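Side-chain contacts in trehalose synthase regulatory protein (Candida albicans, PDB 5HUS), which probably serves as a regulatory subunit of the trehalose synthase complex, with a C-terminal domain related to the HAD-family trehalose-phosphatases: residues V246-G251 with E257-Y262; V4-N9 with N272-T277. All coordinates share one frame; numbering follows the deposited sequence.

Interaction 1 (V246-G251 with E257-Y262)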
ATOM      1  N   VAL A 246       9.079  13.370  -1.496  1.00 20.15           N
ATOM      2  CA  VAL A 246       8.270  12.164  -1.287  1.00 17.74           C
ATOM      3  C   VAL A 246       8.752  11.046  -2.206  1.00 23.42           C
ATOM      4  O   VAL A 246       9.029  11.275  -3.388  1.00 22.88           O
ATOM      5  CB  VAL A 246       6.770  12.419  -1.542  1.00 22.28           C
ATOM      6  CG1 VAL A 246       5.955  11.159  -1.253  1.00 20.81           C
ATOM      7  CG2 VAL A 246       6.268  13.574  -0.693  1.00 28.29           C
ATOM      8  N   LEU A 247       8.862   9.839  -1.662  1.00 20.37           N
ATOM      9  CA  LEU A 247       9.282   8.687  -2.444  1.00 17.57           C
ATOM     10  C   LEU A 247       8.321   7.529  -2.204  1.00 18.65           C
ATOM     11  O   LEU A 247       7.910   7.284  -1.074  1.00 20.49           O
ATOM     12  CB  LEU A 247      10.717   8.279  -2.081  1.00 18.23           C
ATOM     13  CG  LEU A 247      11.403   7.148  -2.861  1.00 20.06           C
ATOM     14  CD1 LEU A 247      12.910   7.371  -2.858  1.00 20.26           C
ATOM     15  CD2 LEU A 247      11.095   5.760  -2.301  1.00 25.43           C
ATOM     16  N   TYR A 248       7.962   6.826  -3.271  1.00 21.09           N
ATOM     17  CA  TYR A 248       7.157   5.614  -3.142  1.00 17.57           C
ATOM     18  C   TYR A 248       7.844   4.486  -3.873  1.00 16.88           C
ATOM     19  O   TYR A 248       8.274   4.662  -5.013  1.00 19.94           O
ATOM     20  CB  TYR A 248       5.741   5.826  -3.698  1.00 15.97           C
ATOM     21  CG  TYR A 248       4.887   4.576  -3.701  1.00 17.51           C
ATOM     22  CD1 TYR A 248       4.909   3.691  -4.777  1.00 20.05           C
ATOM     23  CD2 TYR A 248       4.077   4.264  -2.614  1.00 18.93           C
ATOM     24  CE1 TYR A 248       4.144   2.535  -4.773  1.00 19.61           C
ATOM     25  CE2 TYR A 248       3.308   3.113  -2.602  1.00 20.73           C
ATOM     26  CZ  TYR A 248       3.345   2.257  -3.685  1.00 19.71           C
ATOM     27  OH  TYR A 248       2.574   1.117  -3.698  1.00 23.73           O
ATOM     28  N   SER A 249       7.965   3.334  -3.212  1.00 16.85           N
ATOM     29  CA  SER A 249       8.503   2.144  -3.851  1.00 21.69           C
ATOM     30  C   SER A 249       7.485   1.021  -3.768  1.00 23.35           C
ATOM     31  O   SER A 249       6.829   0.844  -2.740  1.00 22.85           O
ATOM     32  CB  SER A 249       9.814   1.708  -3.200  1.00 24.95           C
ATOM     33  OG  SER A 249      10.318   0.548  -3.841  1.00 30.96           O
ATOM     34  N   GLY A 250       7.352   0.259  -4.846  1.00 20.42           N
ATOM     35  CA  GLY A 250       6.418  -0.846  -4.842  1.00 18.62           C
ATOM     36  C   GLY A 250       6.798  -1.930  -5.821  1.00 23.43           C
ATOM     37  O   GLY A 250       7.977  -2.126  -6.128  1.00 24.28           O
ATOM     38  N   GLY A 251       5.787  -2.640  -6.299  1.00 23.62           N
ATOM     39  CA  GLY A 251       5.970  -3.647  -7.321  1.00 27.70           C
ATOM     40  C   GLY A 251       5.191  -3.272  -8.563  1.00 25.40           C
ATOM     41  O   GLY A 251       4.907  -2.100  -8.801  1.00 25.53           O
ATOM     42  N   GLU A 257       0.473   0.893  -9.436  1.00 22.88           N
ATOM     43  CA  GLU A 257       0.438   1.829 -10.550  1.00 24.48           C
ATOM     44  C   GLU A 257      -0.329   3.090 -10.192  1.00 22.57           C
ATOM     45  O   GLU A 257       0.103   4.187 -10.539  1.00 22.60           O
ATOM     46  CB  GLU A 257      -0.171   1.175 -11.790  1.00 24.81           C
ATOM     47  CG  GLU A 257       0.769   0.184 -12.460  1.00 27.68           C
ATOM     48  CD  GLU A 257       2.134   0.783 -12.739  1.00 31.91           C
ATOM     49  OE1 GLU A 257       2.190   1.939 -13.215  1.00 27.20           O
ATOM     50  OE2 GLU A 257       3.150   0.099 -12.479  1.00 32.16           O
ATOM     51  N   ALA A 258      -1.453   2.929  -9.492  1.00 25.81           N
ATOM     52  CA  ALA A 258      -2.226   4.079  -9.040  1.00 23.66           C
ATOM     53  C   ALA A 258      -1.395   4.919  -8.082  1.00 25.18           C
ATOM     54  O   ALA A 258      -1.438   6.148  -8.130  1.00 21.56           O
ATOM     55  CB  ALA A 258      -3.522   3.643  -8.384  1.00 24.07           C
ATOM     56  N   ASN A 259      -0.638   4.256  -7.211  1.00 20.59           N
ATOM     57  CA  ASN A 259       0.243   4.972  -6.294  1.00 20.17           C
ATOM     58  C   ASN A 259       1.384   5.690  -7.015  1.00 19.32           C
ATOM     59  O   ASN A 259       1.729   6.814  -6.653  1.00 20.28           O
ATOM     60  CB  ASN A 259       0.798   4.015  -5.234  1.00 19.19           C
ATOM     61  CG  ASN A 259      -0.280   3.497  -4.296  1.00 23.01           C
ATOM     62  OD1 ASN A 259      -1.327   4.123  -4.134  1.00 25.77           O
ATOM     63  ND2 ASN A 259      -0.031   2.348  -3.672  1.00 20.20           N
ATOM     64  N   TYR A 260       1.980   5.051  -8.024  1.00 20.21           N
ATOM     65  CA  TYR A 260       3.059   5.703  -8.779  1.00 20.18           C
ATOM     66  C   TYR A 260       2.542   6.971  -9.443  1.00 22.91           C
ATOM     67  O   TYR A 260       3.158   8.030  -9.358  1.00 20.76           O
ATOM     68  CB  TYR A 260       3.648   4.784  -9.859  1.00 17.67           C
ATOM     69  CG  TYR A 260       4.357   3.562  -9.340  1.00 19.70           C
ATOM     70  CD1 TYR A 260       5.223   3.635  -8.257  1.00 22.73           C
ATOM     71  CD2 TYR A 260       4.150   2.326  -9.933  1.00 23.34           C
ATOM     72  CE1 TYR A 260       5.873   2.499  -7.787  1.00 20.84           C
ATOM     73  CE2 TYR A 260       4.782   1.194  -9.469  1.00 20.76           C
ATOM     74  CZ  TYR A 260       5.636   1.282  -8.399  1.00 21.69           C
ATOM     75  OH  TYR A 260       6.253   0.143  -7.948  1.00 22.90           O
ATOM     76  N   GLU A 261       1.408   6.850 -10.116  1.00 26.17           N
ATOM     77  CA  GLU A 261       0.827   7.994 -10.807  1.00 26.97           C
ATOM     78  C   GLU A 261       0.502   9.127  -9.836  1.00 25.79           C
ATOM     79  O   GLU A 261       0.727  10.301 -10.146  1.00 26.01           O
ATOM     80  CB  GLU A 261      -0.419   7.561 -11.577  1.00 26.02           C
ATOM     81  CG  GLU A 261      -0.113   6.639 -12.748  1.00 27.69           C
ATOM     82  CD  GLU A 261      -1.365   6.124 -13.432  1.00 45.51           C
ATOM     83  OE1 GLU A 261      -2.447   6.689 -13.191  1.00 40.70           O
ATOM     84  OE2 GLU A 261      -1.266   5.149 -14.208  1.00 46.54           O
ATOM     85  N   TYR A 262      -0.003   8.779  -8.654  1.00 22.96           N
ATOM     86  CA  TYR A 262      -0.320   9.791  -7.646  1.00 21.14           C
ATOM     87  C   TYR A 262       0.931  10.492  -7.119  1.00 24.40           C
ATOM     88  O   TYR A 262       0.977  11.722  -7.046  1.00 26.00           O
ATOM     89  CB  TYR A 262      -1.101   9.172  -6.476  1.00 20.87           C
ATOM     90  CG  TYR A 262      -1.367  10.156  -5.351  1.00 23.93           C
ATOM     91  CD1 TYR A 262      -1.964  11.388  -5.603  1.00 22.11           C
ATOM     92  CD2 TYR A 262      -1.018   9.859  -4.040  1.00 23.17           C
ATOM     93  CE1 TYR A 262      -2.202  12.295  -4.581  1.00 26.75           C
ATOM     94  CE2 TYR A 262      -1.255  10.755  -3.010  1.00 23.76           C
ATOM     95  CZ  TYR A 262      -1.845  11.975  -3.286  1.00 30.55           C
ATOM     96  OH  TYR A 262      -2.087  12.869  -2.266  1.00 26.68           O
TER
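Tyr248 and Tyr260 lie opposite each other across the backbones, with CA atoms 7.0 Å apart. Strand 246-250 and helix 257-262 run nearly antiparallel there, their axes 8.9 Å apart. Tyr248 turns CG opposite its own backbone N (chi1 175°), which carries the ring out toward the helix. The two rings meet without stacking. Their planes are 77° apart and their centroids 5.3 Å apart. Tyr260 CE1 comes in at the edge of the Tyr248 ring, 3.4 Å from Tyr248 CD1. Asn259 takes a face of that ring. Its CB makes a CH-pi contact there, offset toward the rim. Asn259 ND2 gives Tyr248 OH a nearly straight hydrogen bond of 2.9 Å (166°), with the hydroxyl close to the amide plane. Asn259 OD1 is bonded to Ser201 OG, which fixes the amide flip. Tyr248 OH is also bonded to Asp256 OD1, so two side chains of the helix grip it.

These elements are the first strand and the helix of the beta-alpha-beta unit 243-278 in the HAD-like domain. HAD phosphatases usually carry acidic, magnesium-binding residues at the C-terminal end of the equivalent strand. Here that place is probably filled by Gly250 and Gly251. Tyr260 OH donates to Gly251 O at 2.8 Å, somewhat out of the carbonyl plane. Tyr260 OH also lies 3.0 Å from Gly250 C. Thr277 OG1, on the next strand, is its weak further partner.

Interaction 2 (V4-N9 with N272-T277); sequences VPFTKN and NTLTVT
Phe6 and Leu274 each turn CG away from their own backbone N (chi1 -168° and -173°), which brings the ring of one against the branched end of the other. Val276 has CG2 in the equivalent place, and this methyl is the branch that touches Phe6. The contact is a single aromatic residue lying across two residues of a strand. CA atoms of Phe6 and Val276 are 7.0 Å apart.

Both methyls of Leu274 close on one ring carbon: Phe6 CE2 is 3.7 Å from Leu274 CD1 and equally close to Leu274 CD2. CD1 meets it at the ring edge, near the plane. CD2 reaches the same carbon from well off the plane, on the side where Val276 lies. Val276 CB stands over that face. Its CG2 reaches past the rim to the root of the aromatic side chain: Val276 CG2 is 3.9 Å from Phe6 CB and at the same distance from Phe6 CG. Phe6 and Val276 cross at about a right angle. No hydrogen bond spans the contact, and all three touching residues are buried. Leu274 and Val276 are two apart on the strand, so they present their side chains on the same face. Thr275, between them, turns to the other face, where OG1 bonds to Asn264 OD1 and Thr291 N.

Strand 292-294 lies between strand 4-5 and strand 272-278 in the sheet. Gly293 bonds to the backbone of Phe6, and Val294 touches both Phe6 and Val276. Thr7 then N-caps helix 8-15 through OG1 to Ala10 N. The Phe6 ring also packs on Phe11 of that helix and on Leu300, Ile303 and Leu304 of helix 297-304, while Leu274 touches Trp14.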
ATOM      1  N   VAL A   4      15.139   3.610 -16.100  1.00 38.17           N
ATOM      2  CA  VAL A   4      16.446   3.983 -15.588  1.00 48.35           C
ATOM      3  C   VAL A   4      16.649   3.297 -14.237  1.00 44.78           C
ATOM      4  O   VAL A   4      15.754   3.302 -13.388  1.00 32.84           O
ATOM      5  CB  VAL A   4      16.597   5.515 -15.454  1.00 44.76           C
ATOM      6  CG1 VAL A   4      15.376   6.119 -14.780  1.00 47.58           C
ATOM      7  CG2 VAL A   4      17.875   5.870 -14.702  1.00 50.55           C
ATOM      8  N   PRO A   5      17.814   2.663 -14.054  1.00 44.66           N
ATOM      9  CA  PRO A   5      18.128   1.993 -12.790  1.00 43.59           C
ATOM     10  C   PRO A   5      18.179   2.954 -11.607  1.00 43.29           C
ATOM     11  O   PRO A   5      18.782   4.022 -11.693  1.00 35.84           O
ATOM     12  CB  PRO A   5      19.508   1.383 -13.053  1.00 46.99           C
ATOM     13  CG  PRO A   5      19.549   1.191 -14.530  1.00 46.63           C
ATOM     14  CD  PRO A   5      18.816   2.370 -15.093  1.00 49.75           C
ATOM     15  N   PHE A   6      17.530   2.565 -10.515  1.00 35.45           N
ATOM     16  CA  PHE A   6      17.619   3.285  -9.253  1.00 34.11           C
ATOM     17  C   PHE A   6      19.064   3.217  -8.748  1.00 31.80           C
ATOM     18  O   PHE A   6      19.657   2.138  -8.685  1.00 36.17           O
ATOM     19  CB  PHE A   6      16.630   2.677  -8.246  1.00 30.12           C
ATOM     20  CG  PHE A   6      16.415   3.495  -7.003  1.00 30.15           C
ATOM     21  CD1 PHE A   6      16.399   2.883  -5.756  1.00 28.91           C
ATOM     22  CD2 PHE A   6      16.202   4.860  -7.074  1.00 22.79           C
ATOM     23  CE1 PHE A   6      16.188   3.620  -4.602  1.00 24.25           C
ATOM     24  CE2 PHE A   6      15.994   5.606  -5.925  1.00 27.52           C
ATOM     25  CZ  PHE A   6      15.989   4.986  -4.685  1.00 27.07           C
ATOM     26  N   THR A   7      19.638   4.371  -8.424  1.00 28.01           N
ATOM     27  CA  THR A   7      21.020   4.441  -7.960  1.00 34.74           C
ATOM     28  C   THR A   7      21.136   5.294  -6.702  1.00 36.43           C
ATOM     29  O   THR A   7      20.215   6.029  -6.354  1.00 34.83           O
ATOM     30  CB  THR A   7      21.950   5.029  -9.043  1.00 33.56           C
ATOM     31  OG1 THR A   7      21.562   6.378  -9.320  1.00 32.40           O
ATOM     32  CG2 THR A   7      21.871   4.213 -10.327  1.00 38.57           C
ATOM     33  N   LYS A   8      22.271   5.192  -6.019  1.00 33.14           N
ATOM     34  CA  LYS A   8      22.534   6.034  -4.855  1.00 39.50           C
ATOM     35  C   LYS A   8      22.537   7.511  -5.230  1.00 34.06           C
ATOM     36  O   LYS A   8      22.075   8.354  -4.460  1.00 32.58           O
ATOM     37  CB  LYS A   8      23.871   5.662  -4.203  1.00 36.92           C
ATOM     38  CG  LYS A   8      23.896   4.273  -3.591  1.00 34.86           C
ATOM     39  CD  LYS A   8      25.154   4.048  -2.762  1.00 44.08           C
ATOM     40  CE  LYS A   8      25.159   2.657  -2.152  1.00 51.53           C
ATOM     41  NZ  LYS A   8      26.248   2.477  -1.153  1.00 51.29           N
ATOM     42  N   ASN A   9      23.059   7.823  -6.412  1.00 39.96           N
ATOM     43  CA  ASN A   9      23.118   9.205  -6.872  1.00 38.15           C
ATOM     44  C   ASN A   9      21.732   9.789  -7.094  1.00 40.15           C
ATOM     45  O   ASN A   9      21.460  10.918  -6.688  1.00 32.58           O
ATOM     46  CB  ASN A   9      23.940   9.317  -8.157  1.00 45.31           C
ATOM     47  CG  ASN A   9      25.429   9.199  -7.905  1.00 39.76           C
ATOM     48  OD1 ASN A   9      25.900   9.455  -6.798  1.00 44.36           O
ATOM     49  ND2 ASN A   9      26.177   8.812  -8.930  1.00 45.60           N
ATOM     50  N   ASN A 272      10.430  17.563  -4.740  1.00 30.53           N
ATOM     51  CA  ASN A 272      11.081  16.351  -5.211  1.00 24.35           C
ATOM     52  C   ASN A 272      10.166  15.151  -5.008  1.00 24.62           C
ATOM     53  O   ASN A 272       9.617  14.968  -3.923  1.00 24.90           O
ATOM     54  CB  ASN A 272      12.410  16.126  -4.491  1.00 27.96           C
ATOM     55  CG  ASN A 272      13.535  16.929  -5.097  1.00 31.03           C
ATOM     56  OD1 ASN A 272      13.302  17.819  -5.915  1.00 27.31           O
ATOM     57  ND2 ASN A 272      14.766  16.613  -4.709  1.00 27.79           N
ATOM     58  N   THR A 273       9.970  14.374  -6.069  1.00 24.32           N
ATOM     59  CA  THR A 273       9.210  13.129  -5.990  1.00 22.86           C
ATOM     60  C   THR A 273       9.997  12.054  -6.715  1.00 26.73           C
ATOM     61  O   THR A 273      10.745  12.342  -7.647  1.00 28.04           O
ATOM     62  CB  THR A 273       7.785  13.246  -6.602  1.00 30.67           C
ATOM     63  OG1 THR A 273       7.875  13.449  -8.020  1.00 33.11           O
ATOM     64  CG2 THR A 273       7.011  14.399  -5.972  1.00 26.13           C
ATOM     65  N   LEU A 274       9.854  10.813  -6.271  1.00 20.95           N
ATOM     66  CA  LEU A 274      10.540   9.709  -6.918  1.00 18.94           C
ATOM     67  C   LEU A 274       9.692   8.459  -6.766  1.00 23.50           C
ATOM     68  O   LEU A 274       9.210   8.156  -5.683  1.00 21.76           O
ATOM     69  CB  LEU A 274      11.937   9.501  -6.317  1.00 21.42           C
ATOM     70  CG  LEU A 274      12.906   8.490  -6.952  1.00 25.99           C
ATOM     71  CD1 LEU A 274      14.340   8.849  -6.579  1.00 24.01           C
ATOM     72  CD2 LEU A 274      12.610   7.051  -6.534  1.00 22.47           C
ATOM     73  N   THR A 275       9.502   7.750  -7.867  1.00 21.16           N
ATOM     74  CA  THR A 275       8.823   6.468  -7.835  1.00 21.53           C
ATOM     75  C   THR A 275       9.774   5.400  -8.359  1.00 25.72           C
ATOM     76  O   THR A 275      10.465   5.609  -9.359  1.00 22.78           O
ATOM     77  CB  THR A 275       7.536   6.485  -8.670  1.00 23.83           C
ATOM     78  OG1 THR A 275       7.820   7.009  -9.973  1.00 24.60           O
ATOM     79  CG2 THR A 275       6.481   7.360  -8.005  1.00 24.05           C
ATOM     80  N   VAL A 276       9.817   4.264  -7.675  1.00 22.47           N
ATOM     81  CA  VAL A 276      10.696   3.173  -8.077  1.00 24.82           C
ATOM     82  C   VAL A 276       9.987   1.839  -7.887  1.00 25.27           C
ATOM     83  O   VAL A 276       9.304   1.622  -6.882  1.00 23.10           O
ATOM     84  CB  VAL A 276      12.030   3.196  -7.287  1.00 25.04           C
ATOM     85  CG1 VAL A 276      11.774   3.268  -5.787  1.00 27.60           C
ATOM     86  CG2 VAL A 276      12.881   1.986  -7.630  1.00 25.17           C
ATOM     87  N   THR A 277      10.116   0.957  -8.870  1.00 19.06           N
ATOM     88  CA  THR A 277       9.483  -0.346  -8.781  1.00 17.92           C
ATOM     89  C   THR A 277      10.512  -1.463  -8.732  1.00 19.38           C
ATOM     90  O   THR A 277      11.585  -1.357  -9.324  1.00 23.09           O
ATOM     91  CB  THR A 277       8.528  -0.608  -9.964  1.00 22.91           C
ATOM     92  OG1 THR A 277       7.880  -1.871  -9.774  1.00 26.01           O
ATOM     93  CG2 THR A 277       9.275  -0.630 -11.295  1.00 22.67           C
TER

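Overall arrangement
Both contacts are buried and share one sheet. Strands 243-250 and 272-278 are neighbours in it, joined by backbone bonds such as Tyr248 N to Leu274 O at 3.0 Å. The contact centres are 11 Å apart. Interaction 1 is about 9 Å from the centre of the chain; interaction 2 is about 18 Å out, near the sheet's edge. They lie on opposite faces: helix 254-265 covers one, helices 8-15 and 297-304 the other. Interaction 1 joins elements close in sequence and mixes ring packing with hydrogen bonds. Interaction 2 joins the N-terminal segment to a distant strand by apolar contact alone, over a smaller area.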